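Local coordinates for protein acyl-coenzyme A oxidase 3 (Yarrowia lipolytica, PDB 5YS9) that oxidises acyl-CoA substrates of various chain lengths to trans-2-enoyl-CoA, using FAD and reducing oxygen to hydrogen peroxide in peroxisomal fatty acid beta-oxidation, at residues R319-A324 / D424-A429; G437-G442 / N645-N650; L461-G466 / Q549-A554; S472-R477 / R524-F529. One frame throughout, in Å; residues are numbered along the deposited sequence.

Overall arrangement
All four contacts lie in the helical regions of this acyl-CoA oxidase, the C-alpha1 region and the C-terminal one, which contacts 2 and 3 join. Contacts 1 and 2 are neighbours, their centres 9 Å apart, and they meet where Phe-441 lies against Phe-320, Cys-426 and Arg-427. Contact 1 touches the adenosine ribose of one FAD directly, while the side chain of Ile-648 in contact 2 stays about 9 Å from an FAD. Contacts 3 and 4 share helix 458-477 and have centres 13 Å apart; Ala-525 joins them by packing on Gln-549 and Cys-553. Contact 3 is 29 Å from contact 1, centre to centre, and its Leu-463 touches FAD in the other of the two pockets. Contacts 1, 2 and 3 also reach the second subunit.

Contact 1: R319-A324 / D424-A429; sequences RFITIA and DQCRQA. With FAD (flavin-adenine dinucleotide), chain D.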
# COMPACT_ATOMS: atom_id res chain seq x y z
N ARG A 319 6.11 15.30 3.18
CA ARG A 319 4.79 15.78 3.56
C ARG A 319 4.20 14.82 4.60
O ARG A 319 3.77 15.24 5.67
CB ARG A 319 3.92 15.86 2.32
CG ARG A 319 2.57 16.55 2.48
CD ARG A 319 1.68 16.31 1.25
NE ARG A 319 0.26 16.30 1.60
CZ ARG A 319 -0.73 15.90 0.81
NH1 ARG A 319 -0.50 15.43 -0.41
NH2 ARG A 319 -1.98 15.95 1.28
N PHE A 320 4.11 13.57 4.23
CA PHE A 320 3.54 12.55 5.08
C PHE A 320 4.32 12.21 6.34
O PHE A 320 3.74 11.98 7.38
CB PHE A 320 3.08 11.37 4.24
CG PHE A 320 2.05 11.78 3.25
CD1 PHE A 320 0.76 11.98 3.65
CD2 PHE A 320 2.40 12.10 1.97
CE1 PHE A 320 -0.19 12.41 2.76
CE2 PHE A 320 1.46 12.54 1.08
CZ PHE A 320 0.16 12.69 1.48
N ILE A 321 5.63 12.18 6.23
CA ILE A 321 6.46 12.02 7.38
C ILE A 321 6.28 13.20 8.32
O ILE A 321 6.31 13.03 9.52
CB ILE A 321 7.94 11.74 7.03
CG1 ILE A 321 8.65 11.11 8.21
CG2 ILE A 321 8.67 13.01 6.66
CD1 ILE A 321 8.17 9.74 8.56
N THR A 322 6.13 14.39 7.77
CA THR A 322 5.81 15.53 8.60
C THR A 322 4.44 15.44 9.25
O THR A 322 4.30 15.69 10.43
CB THR A 322 5.95 16.86 7.85
OG1 THR A 322 7.27 16.99 7.36
CG2 THR A 322 5.69 18.00 8.76
N ILE A 323 3.42 15.03 8.51
CA ILE A 323 2.07 14.80 9.10
C ILE A 323 2.14 13.81 10.27
O ILE A 323 1.66 14.13 11.41
CB ILE A 323 1.06 14.32 8.04
CG1 ILE A 323 0.72 15.48 7.10
CG2 ILE A 323 -0.21 13.77 8.70
CD1 ILE A 323 0.14 14.99 5.78
N ALA A 324 2.76 12.65 10.03
CA ALA A 324 2.79 11.58 11.08
C ALA A 324 3.55 11.98 12.31
O ALA A 324 3.10 11.65 13.40
CB ALA A 324 3.36 10.28 10.55
N ASP A 424 2.20 4.83 3.25
CA ASP A 424 1.40 3.81 3.86
C ASP A 424 1.65 3.69 5.35
O ASP A 424 0.72 3.61 6.12
CB ASP A 424 1.65 2.45 3.21
CG ASP A 424 0.59 1.45 3.60
OD1 ASP A 424 -0.53 1.62 3.13
OD2 ASP A 424 0.85 0.53 4.38
N GLN A 425 2.92 3.66 5.74
CA GLN A 425 3.33 3.60 7.16
C GLN A 425 2.92 4.82 7.96
O GLN A 425 2.46 4.67 9.07
CB GLN A 425 4.86 3.47 7.27
CG GLN A 425 5.37 2.07 7.02
CD GLN A 425 5.09 1.14 8.17
OE1 GLN A 425 4.87 -0.04 7.97
NE2 GLN A 425 5.12 1.67 9.41
N CYS A 426 3.08 5.99 7.38
CA CYS A 426 2.71 7.21 8.05
C CYS A 426 1.22 7.20 8.31
O CYS A 426 0.77 7.70 9.33
CB CYS A 426 3.14 8.44 7.27
SG CYS A 426 4.89 8.81 7.46
N ARG A 427 0.46 6.65 7.39
CA ARG A 427 -0.96 6.56 7.60
C ARG A 427 -1.30 5.67 8.78
O ARG A 427 -2.11 6.02 9.60
CB ARG A 427 -1.67 6.05 6.34
CG ARG A 427 -3.08 5.56 6.56
CD ARG A 427 -3.69 4.93 5.33
NE ARG A 427 -3.14 3.63 4.98
CZ ARG A 427 -3.22 2.55 5.73
NH1 ARG A 427 -2.70 1.42 5.32
NH2 ARG A 427 -3.80 2.58 6.90
N GLN A 428 -0.64 4.53 8.88
CA GLN A 428 -0.92 3.61 9.96
C GLN A 428 -0.55 4.22 11.28
O GLN A 428 -1.25 4.07 12.27
CB GLN A 428 -0.20 2.29 9.74
CG GLN A 428 -0.98 1.34 8.87
CD GLN A 428 -0.15 0.19 8.38
OE1 GLN A 428 -0.19 -0.90 8.93
NE2 GLN A 428 0.60 0.42 7.34
N ALA A 429 0.56 4.94 11.29
CA ALA A 429 1.04 5.67 12.46
C ALA A 429 0.08 6.72 13.02
O ALA A 429 0.27 7.15 14.14
CB ALA A 429 2.39 6.31 12.19
PA FAD D . -4.43 5.14 18.59
O1A FAD D . -4.95 4.07 19.47
O2A FAD D . -4.07 6.46 19.13
O5B FAD D . -3.14 4.67 17.81
C5B FAD D . -2.61 5.58 16.86
C4B FAD D . -1.22 5.14 16.50
O4B FAD D . -0.42 5.17 17.67
C3B FAD D . -1.28 3.71 16.03
O3B FAD D . -0.47 3.54 14.88
C2B FAD D . -0.68 2.92 17.14
O2B FAD D . 0.04 1.81 16.61
C1B FAD D . 0.20 3.91 17.86
N9A FAD D . 0.14 3.51 19.27
C8A FAD D . -0.90 3.70 20.09
N7A FAD D . -0.63 3.19 21.30
C5A FAD D . 0.59 2.65 21.26
C6A FAD D . 1.48 1.94 22.20
N6A FAD D . 1.11 1.69 23.47
N1A FAD D . 2.67 1.55 21.74
C2A FAD D . 3.06 1.78 20.49
N3A FAD D . 2.31 2.42 19.58
C4A FAD D . 1.09 2.86 19.91
N1 FAD D . -15.09 2.74 16.30
C2 FAD D . -16.30 2.45 16.81
O2 FAD D . -16.43 2.43 18.03
N3 FAD D . -17.36 2.17 16.06
C4 FAD D . -17.29 2.17 14.74
O4 FAD D . -18.29 1.91 14.08
C4X FAD D . -16.02 2.48 14.10
N5 FAD D . -15.89 2.49 12.77
C5X FAD D . -14.71 2.78 12.21
C6 FAD D . -14.63 2.80 10.84
C7 FAD D . -13.43 3.11 10.23
C7M FAD D . -13.34 3.12 8.74
C8 FAD D . -12.25 3.42 11.07
C8M FAD D . -10.95 3.75 10.42
C9 FAD D . -12.34 3.39 12.44
C9A FAD D . -13.53 3.09 13.05
N10 FAD D . -13.64 3.06 14.45
C10 FAD D . -14.88 2.77 14.99
C1' FAD D . -12.51 3.37 15.33
C2' FAD D . -11.36 2.37 15.29
O2' FAD D . -11.66 1.24 16.09
C3' FAD D . -10.06 3.02 15.77
O3' FAD D . -9.53 3.75 14.69
C4' FAD D . -8.98 2.06 16.23
O4' FAD D . -9.59 1.00 16.95
C5' FAD D . -7.99 2.70 17.19
O5' FAD D . -7.01 3.53 16.59
P FAD D . -6.84 5.04 17.08
O1P FAD D . -7.23 5.96 15.98
O2P FAD D . -7.52 5.17 18.38
O3P FAD D . -5.29 5.28 17.25
O HOH W 1 2.00 9.16 14.58
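Cys-426 packs against Phe-320, Ile-321 and Ala-324 where helices 300-330 and 391-428 run side by side in the helical bundle of the acyl-CoA dehydrogenase and oxidase fold. The short segments are nearly parallel, with axes 8.9 Å apart at closest approach and a crossing angle of 15°.

The apolar contacts gather round the sulfur. SG of Cys-426 stands anti to its own carbonyl carbon (chi1 -79°), which directs it at the turn formed by residues 320 to 324. Although the CB of Ile-321 points away from the other helix, a bend at chi2 (66°) swings CD1 back to within 3.6 Å of Cys-426 SG. The methyl of Ala-324 approaches the same sulfur, CB to SG 3.7 Å, and also faces the methyl of Ala-429. Every residue that touches here is buried.

The polar links run through water and cofactor. One water donates to both segments, lying 3.0 Å from Ala-324 O and 2.7 Å from Ala-429 O, and so bridges two backbone carbonyls. Away from helix 300-330, the side-chain OE1 of Gln-428 accepts a bond from Trp-417 NE1 of the second subunit. The backbone carbonyls of Gln-428 and Ala-429 face the FAD ribose: O3B of FAD donates to Gln-428 O at 2.8 Å, and C4B of FAD lies 3.4 Å from Ala-429 O.

Contact 2: G437-G442 / N645-N650; sequences GYNGFG and NAPIGN
The 3-10 turn 437-439 meets the irregular segment 645-650 most closely at Asn-439 and Ala-646, whose CA atoms are 4.2 Å apart, and a CA-H...O contact joins Ala-646 CA to Tyr-438 O (3.4 Å, 156° at the hydrogen). Tyr-438 O also lies against the proline ring, 3.3 Å from Pro-647 CD.

Asn-439 carries most of the side-chain contact. Its CG sits anti to the carbonyl carbon, beside the backbone N (chi1 -67°), and this sends the amide across to Pro-647 and Ile-648. OD1 of Asn-439 accepts a weak but straight bond from Ile-648 N, 3.4 Å long with 172° at the hydrogen, and Pro-647 CD and Ile-648 CG1 lie close to that oxygen. The Asn-439 and Ile-648 side chains cross at about a right angle. The other end of the amide is held within its own part of the chain, ND2 donating to His-433 O, and the two bonds together are likely to limit the rotation of the amide. With a leucine at Asn-439 both bonds would go, and Ile-648 N and His-433 O would probably be left without these mates. The methyl of Ala-646 packs on the Asn-439 backbone, CB to CA 3.5 Å.

The contact ties the turn before helix 441-448, in the C-alpha1 region, to the loop between helices 641-644 and 655-666 of the C-terminal region. Gly-440, with positive phi, takes the N-cap position of helix 441-448. Ile-323 of helix 300-330 packs on both Ala-646 and Ile-648, while helix 655-666 covers Asn-439 with Tyr-659 and Ile-648 with Val-655.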
# COMPACT_ATOMS: atom_id res chain seq x y z
N GLY A 437 -9.99 10.80 4.60
CA GLY A 437 -9.57 11.38 3.32
C GLY A 437 -8.88 12.76 3.43
O GLY A 437 -8.01 13.09 2.63
N TYR A 438 -9.29 13.56 4.41
CA TYR A 438 -8.75 14.93 4.58
C TYR A 438 -7.29 14.95 5.06
O TYR A 438 -6.60 15.93 4.89
CB TYR A 438 -9.68 15.80 5.50
CG TYR A 438 -11.09 15.75 4.98
CD1 TYR A 438 -11.39 16.23 3.68
CD2 TYR A 438 -12.12 15.15 5.72
CE1 TYR A 438 -12.67 16.11 3.15
CE2 TYR A 438 -13.41 15.06 5.20
CZ TYR A 438 -13.67 15.54 3.92
OH TYR A 438 -14.92 15.44 3.40
N ASN A 439 -6.83 13.86 5.67
CA ASN A 439 -5.45 13.80 6.04
C ASN A 439 -4.53 13.29 4.91
O ASN A 439 -3.35 13.17 5.12
CB ASN A 439 -5.30 13.04 7.33
CG ASN A 439 -5.93 13.79 8.48
OD1 ASN A 439 -5.65 14.98 8.65
ND2 ASN A 439 -6.80 13.14 9.25
N GLY A 440 -5.08 13.03 3.72
CA GLY A 440 -4.33 12.92 2.48
C GLY A 440 -3.71 11.58 2.15
O GLY A 440 -3.45 11.30 0.97
N PHE A 441 -3.49 10.75 3.15
CA PHE A 441 -2.86 9.44 2.92
C PHE A 441 -3.49 8.63 1.78
O PHE A 441 -2.78 8.12 0.92
CB PHE A 441 -2.87 8.61 4.19
CG PHE A 441 -2.19 9.27 5.37
CD1 PHE A 441 -0.80 9.32 5.45
CD2 PHE A 441 -2.93 9.81 6.42
CE1 PHE A 441 -0.18 9.93 6.51
CE2 PHE A 441 -2.31 10.41 7.51
CZ PHE A 441 -0.93 10.45 7.55
N GLY A 442 -4.81 8.53 1.75
CA GLY A 442 -5.55 7.66 0.81
C GLY A 442 -5.30 8.09 -0.61
O GLY A 442 -4.82 7.29 -1.45
N ASN A 645 -1.66 20.03 3.55
CA ASN A 645 -3.00 19.67 3.10
C ASN A 645 -3.62 18.57 3.94
O ASN A 645 -4.27 17.69 3.42
CB ASN A 645 -3.03 19.33 1.62
CG ASN A 645 -4.39 19.56 0.99
OD1 ASN A 645 -4.66 19.09 -0.08
ND2 ASN A 645 -5.24 20.30 1.67
N ALA A 646 -3.37 18.62 5.24
CA ALA A 646 -3.98 17.71 6.18
C ALA A 646 -4.11 18.43 7.51
O ALA A 646 -3.15 18.98 7.99
CB ALA A 646 -3.15 16.47 6.31
N PRO A 647 -5.27 18.37 8.15
CA PRO A 647 -5.49 19.10 9.40
C PRO A 647 -4.60 18.67 10.55
O PRO A 647 -4.17 19.50 11.32
CB PRO A 647 -6.94 18.80 9.74
CG PRO A 647 -7.45 17.91 8.68
CD PRO A 647 -6.53 17.97 7.53
N ILE A 648 -4.37 17.38 10.69
CA ILE A 648 -3.56 16.85 11.77
C ILE A 648 -2.07 17.20 11.61
O ILE A 648 -1.32 17.10 12.55
CB ILE A 648 -3.81 15.35 11.99
CG1 ILE A 648 -3.38 14.53 10.78
CG2 ILE A 648 -5.27 15.10 12.30
CD1 ILE A 648 -3.47 13.05 10.99
N GLY A 649 -1.67 17.55 10.41
CA GLY A 649 -0.31 17.96 10.12
C GLY A 649 0.03 19.45 10.07
O GLY A 649 1.12 19.80 9.67
N ASN A 650 -0.89 20.32 10.45
CA ASN A 650 -0.63 21.77 10.41
C ASN A 650 0.51 22.20 11.34
O ASN A 650 0.81 21.51 12.37
CB ASN A 650 -1.89 22.60 10.70
CG ASN A 650 -2.95 22.47 9.61
OD1 ASN A 650 -2.66 22.12 8.46
ND2 ASN A 650 -4.20 22.74 9.99

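Contact 3: L461-G466 / Q549-A554; sequences LCLSMG and QRFQCA
Leu-463 O accepts a hydrogen bond from Arg-550 NH1, 3.2 Å long with an N-H...O angle of 143°; the donor stands well above the carbonyl plane and the oxygen lies at the edge of the guanidinium. A bend at chi3 (-73°) turns the arginine back to this carbonyl, and on the way its CG and CD pass over the backbone of Gly-466. A leucine in its place has no guanidinium, and Leu-463 O, Phe-543 O and Ser-547 OG would probably be left without this partner, the last two bonds being weak.

Helix 458-477 of the C-alpha1 region and helix 547-573 of the C-terminal helical region cross at 92°, axes 7.3 Å apart over the short segments. Gly-466 allows that closeness: its CA is 3.1 Å from Arg-550 O in a CA-H...O contact, and a CB built there would clash with the same oxygen. Ala-554 fills the neighbouring place, CB 3.2 Å from Cys-462 O, with the Met-465 methyl beside it.

Along the other flank, Cys-462 meets Phe-551. CB of Cys-462 is 3.6 Å from Phe-551 CE2, and SG lies 4.8 Å from the ring centroid in an oblique sulfur-aromatic contact. Leu-463 CD2 sits at the edge of the ring.

Cys-462 is backed by Ala-413, Phe-414 and Trp-417 of helix 391-428. Tyr-350 of the second subunit stacks on Phe-551 and packs on Leu-463, which also touches FAD, while helix 507-534 lies behind Cys-553.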
# COMPACT_ATOMS: atom_id res chain seq x y z
N LEU A 461 13.28 -2.91 -13.99
CA LEU A 461 14.52 -2.13 -13.81
C LEU A 461 15.52 -2.83 -12.88
O LEU A 461 16.71 -2.88 -13.18
CB LEU A 461 14.24 -0.72 -13.29
CG LEU A 461 13.45 0.20 -14.20
CD1 LEU A 461 13.09 1.50 -13.47
CD2 LEU A 461 14.22 0.54 -15.48
N CYS A 462 15.03 -3.39 -11.76
CA CYS A 462 15.90 -4.06 -10.80
C CYS A 462 16.59 -5.30 -11.40
O CYS A 462 17.77 -5.54 -11.14
CB CYS A 462 15.14 -4.43 -9.51
SG CYS A 462 14.69 -3.03 -8.43
N LEU A 463 15.86 -6.07 -12.19
CA LEU A 463 16.44 -7.25 -12.85
C LEU A 463 17.47 -6.89 -13.94
O LEU A 463 18.43 -7.62 -14.12
CB LEU A 463 15.37 -8.17 -13.43
CG LEU A 463 14.41 -8.80 -12.42
CD1 LEU A 463 13.33 -9.60 -13.15
CD2 LEU A 463 15.08 -9.69 -11.38
N SER A 464 17.25 -5.79 -14.67
CA SER A 464 18.21 -5.31 -15.65
C SER A 464 19.44 -4.81 -14.99
O SER A 464 20.53 -5.07 -15.44
CB SER A 464 17.68 -4.15 -16.46
OG SER A 464 16.53 -4.56 -17.12
N MET A 465 19.25 -4.02 -13.94
CA MET A 465 20.40 -3.46 -13.31
C MET A 465 21.20 -4.57 -12.63
O MET A 465 22.40 -4.49 -12.66
CB MET A 465 20.06 -2.28 -12.40
CG MET A 465 20.64 -2.36 -11.01
SD MET A 465 21.03 -0.78 -10.34
CE MET A 465 20.79 -1.20 -8.64
N GLY A 466 20.52 -5.57 -12.07
CA GLY A 466 21.15 -6.78 -11.47
C GLY A 466 21.98 -7.60 -12.43
O GLY A 466 23.07 -8.01 -12.11
N GLN A 549 19.16 -13.69 -7.42
CA GLN A 549 20.47 -13.09 -7.17
C GLN A 549 20.57 -11.73 -7.88
O GLN A 549 21.01 -10.76 -7.28
CB GLN A 549 21.62 -14.01 -7.62
CG GLN A 549 21.78 -15.30 -6.81
CD GLN A 549 20.77 -16.39 -7.11
OE1 GLN A 549 20.00 -16.29 -8.05
NE2 GLN A 549 20.75 -17.42 -6.29
N ARG A 550 20.10 -11.62 -9.12
CA ARG A 550 20.14 -10.31 -9.80
C ARG A 550 19.35 -9.21 -9.10
O ARG A 550 19.82 -8.07 -8.99
CB ARG A 550 19.60 -10.41 -11.22
CG ARG A 550 20.59 -10.98 -12.21
CD ARG A 550 19.98 -10.90 -13.60
NE ARG A 550 18.91 -11.89 -13.81
CZ ARG A 550 17.82 -11.68 -14.56
NH1 ARG A 550 17.58 -10.50 -15.13
NH2 ARG A 550 16.91 -12.64 -14.69
N PHE A 551 18.14 -9.55 -8.65
CA PHE A 551 17.31 -8.68 -7.85
C PHE A 551 17.99 -8.27 -6.54
O PHE A 551 18.02 -7.08 -6.20
CB PHE A 551 15.92 -9.30 -7.52
CG PHE A 551 14.97 -8.31 -6.89
CD1 PHE A 551 14.96 -8.12 -5.53
CD2 PHE A 551 14.19 -7.49 -7.68
CE1 PHE A 551 14.15 -7.17 -4.95
CE2 PHE A 551 13.37 -6.52 -7.11
CZ PHE A 551 13.36 -6.36 -5.75
N GLN A 552 18.52 -9.25 -5.81
CA GLN A 552 19.27 -8.99 -4.56
C GLN A 552 20.48 -8.04 -4.79
O GLN A 552 20.67 -7.04 -4.05
CB GLN A 552 19.73 -10.31 -3.90
CG GLN A 552 18.68 -11.07 -3.13
CD GLN A 552 18.38 -10.42 -1.78
OE1 GLN A 552 17.25 -9.98 -1.53
NE2 GLN A 552 19.41 -10.33 -0.91
N CYS A 553 21.27 -8.31 -5.82
CA CYS A 553 22.34 -7.41 -6.19
C CYS A 553 21.85 -6.00 -6.43
O CYS A 553 22.43 -5.05 -5.92
CB CYS A 553 23.08 -7.92 -7.41
SG CYS A 553 24.05 -9.43 -7.10
N ALA A 554 20.76 -5.85 -7.19
CA ALA A 554 20.18 -4.51 -7.42
C ALA A 554 19.83 -3.84 -6.09
O ALA A 554 20.07 -2.65 -5.86
CB ALA A 554 18.94 -4.60 -8.31

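Contact 4: S472-R477 / R524-F529; sequences SCLGHR and RATDKF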
# COMPACT_ATOMS: atom_id res chain seq x y z
N SER A 472 29.15 -5.92 -15.34
CA SER A 472 30.23 -4.99 -14.93
C SER A 472 31.38 -5.71 -14.18
O SER A 472 32.54 -5.43 -14.44
CB SER A 472 29.67 -3.86 -14.07
OG SER A 472 29.04 -2.91 -14.90
N CYS A 473 31.01 -6.60 -13.25
CA CYS A 473 31.93 -7.38 -12.45
C CYS A 473 32.74 -8.33 -13.34
O CYS A 473 33.94 -8.34 -13.24
CB CYS A 473 31.16 -8.18 -11.42
SG CYS A 473 32.07 -9.31 -10.30
N LEU A 474 32.07 -9.09 -14.21
CA LEU A 474 32.74 -9.99 -15.19
C LEU A 474 33.64 -9.24 -16.19
O LEU A 474 34.77 -9.65 -16.40
CB LEU A 474 31.69 -10.83 -15.94
CG LEU A 474 32.17 -11.97 -16.84
CD1 LEU A 474 33.09 -13.00 -16.15
CD2 LEU A 474 30.93 -12.68 -17.36
N GLY A 475 33.18 -8.12 -16.75
CA GLY A 475 34.05 -7.27 -17.58
C GLY A 475 35.27 -6.70 -16.85
O GLY A 475 36.30 -6.49 -17.47
N HIS A 476 35.16 -6.45 -15.56
CA HIS A 476 36.31 -6.06 -14.77
C HIS A 476 37.36 -7.16 -14.66
O HIS A 476 38.54 -6.91 -14.76
CB HIS A 476 35.86 -5.61 -13.38
CG HIS A 476 36.98 -5.14 -12.51
ND1 HIS A 476 37.73 -4.03 -12.80
CD2 HIS A 476 37.47 -5.64 -11.36
CE1 HIS A 476 38.64 -3.87 -11.87
NE2 HIS A 476 38.51 -4.83 -10.98
N ARG A 477 36.90 -8.39 -14.47
CA ARG A 477 37.75 -9.55 -14.32
C ARG A 477 38.54 -9.80 -15.58
O ARG A 477 39.60 -10.40 -15.56
CB ARG A 477 36.93 -10.77 -13.96
CG ARG A 477 36.09 -10.62 -12.71
CD ARG A 477 35.60 -11.97 -12.28
NE ARG A 477 34.89 -11.93 -11.02
CZ ARG A 477 34.14 -12.92 -10.57
NH1 ARG A 477 34.01 -14.03 -11.26
NH2 ARG A 477 33.53 -12.80 -9.41
N ARG A 524 29.72 -13.37 -5.91
CA ARG A 524 29.23 -14.77 -5.86
C ARG A 524 28.27 -15.04 -7.02
O ARG A 524 28.37 -16.07 -7.70
CB ARG A 524 28.61 -15.14 -4.50
CG ARG A 524 29.67 -15.63 -3.49
CD ARG A 524 29.21 -15.69 -2.03
NE ARG A 524 27.77 -15.43 -1.91
CZ ARG A 524 27.20 -14.34 -1.38
NH1 ARG A 524 27.90 -13.37 -0.81
NH2 ARG A 524 25.88 -14.25 -1.41
N ALA A 525 27.39 -14.08 -7.27
CA ALA A 525 26.48 -14.15 -8.42
C ALA A 525 27.24 -14.18 -9.74
O ALA A 525 26.86 -14.91 -10.64
CB ALA A 525 25.48 -12.99 -8.41
N THR A 526 28.29 -13.39 -9.87
CA THR A 526 29.12 -13.43 -11.06
C THR A 526 29.84 -14.79 -11.19
O THR A 526 29.86 -15.35 -12.28
CB THR A 526 30.11 -12.28 -11.09
OG1 THR A 526 29.41 -11.05 -10.90
CG2 THR A 526 30.84 -12.25 -12.43
N ASP A 527 30.38 -15.32 -10.08
CA ASP A 527 30.98 -16.69 -10.07
C ASP A 527 30.01 -17.75 -10.59
O ASP A 527 30.42 -18.60 -11.41
CB ASP A 527 31.45 -17.14 -8.66
CG ASP A 527 32.66 -16.37 -8.15
OD1 ASP A 527 33.35 -15.70 -8.94
OD2 ASP A 527 32.90 -16.39 -6.92
N LYS A 528 28.77 -17.74 -10.08
CA LYS A 528 27.74 -18.72 -10.47
C LYS A 528 27.36 -18.62 -11.94
O LYS A 528 27.05 -19.62 -12.59
CB LYS A 528 26.45 -18.56 -9.64
CG LYS A 528 26.50 -19.05 -8.21
CD LYS A 528 25.10 -19.02 -7.56
CE LYS A 528 24.75 -20.25 -6.74
NZ LYS A 528 25.21 -20.11 -5.33
N PHE A 529 27.36 -17.39 -12.45
CA PHE A 529 27.06 -17.11 -13.85
C PHE A 529 28.12 -17.74 -14.73
O PHE A 529 27.82 -18.25 -15.81
CB PHE A 529 27.04 -15.61 -14.08
CG PHE A 529 26.98 -15.23 -15.51
CD1 PHE A 529 28.14 -15.08 -16.25
CD2 PHE A 529 25.77 -15.03 -16.14
CE1 PHE A 529 28.11 -14.70 -17.57
CE2 PHE A 529 25.72 -14.66 -17.48
CZ PHE A 529 26.90 -14.49 -18.20
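Arg-477 reaches across to Asp-527: the two side chains cross at about a right angle, and the guanidinium meets one carboxylate oxygen end-on, through NH1 and NH2. CG of Arg-477 is anti to the carbonyl carbon (chi1 -57°) and the chain is extended from CG to NE, which carries the group out from the last turn of its helix. NH1 and NH2 of Arg-477 are each 2.9 Å from Asp-527 OD1, a salt bridge in which two nitrogens grip a single atom. NH1 comes in nearly along the C-O axis; NH2 comes from above the carboxylate plane. The two flat groups are turned 45° apart, and both bonds are bent at the hydrogen. Such a pair of donors would be expected to favour the ionised carboxylate. NH2 of Arg-477 has a further partner in Gln-523 OE1.

One face of the same guanidinium is covered by Thr-526, whose CG2 stands 3.8 Å above the plane, over its centre. This methyl also approaches CB of Leu-474 at 3.9 Å, so it touches both Arg-477 and Leu-474.

Helix 458-477, which begins in the C-alpha1 region, crosses helix 507-534 of the C-terminal helical region at -74°, with axes 9.8 Å apart over the short segments.

Leu-474 and Phe-529 also cross at about a right angle: CD2 of the leucine meets CE1 of the ring obliquely at 3.5 Å, and Phe-543 stacks on that ring. Cys-473 SG is 3.2 Å from Thr-526 OG1, a hydroxyl that is hydrogen-bonded to Ile-522 O in its own helix.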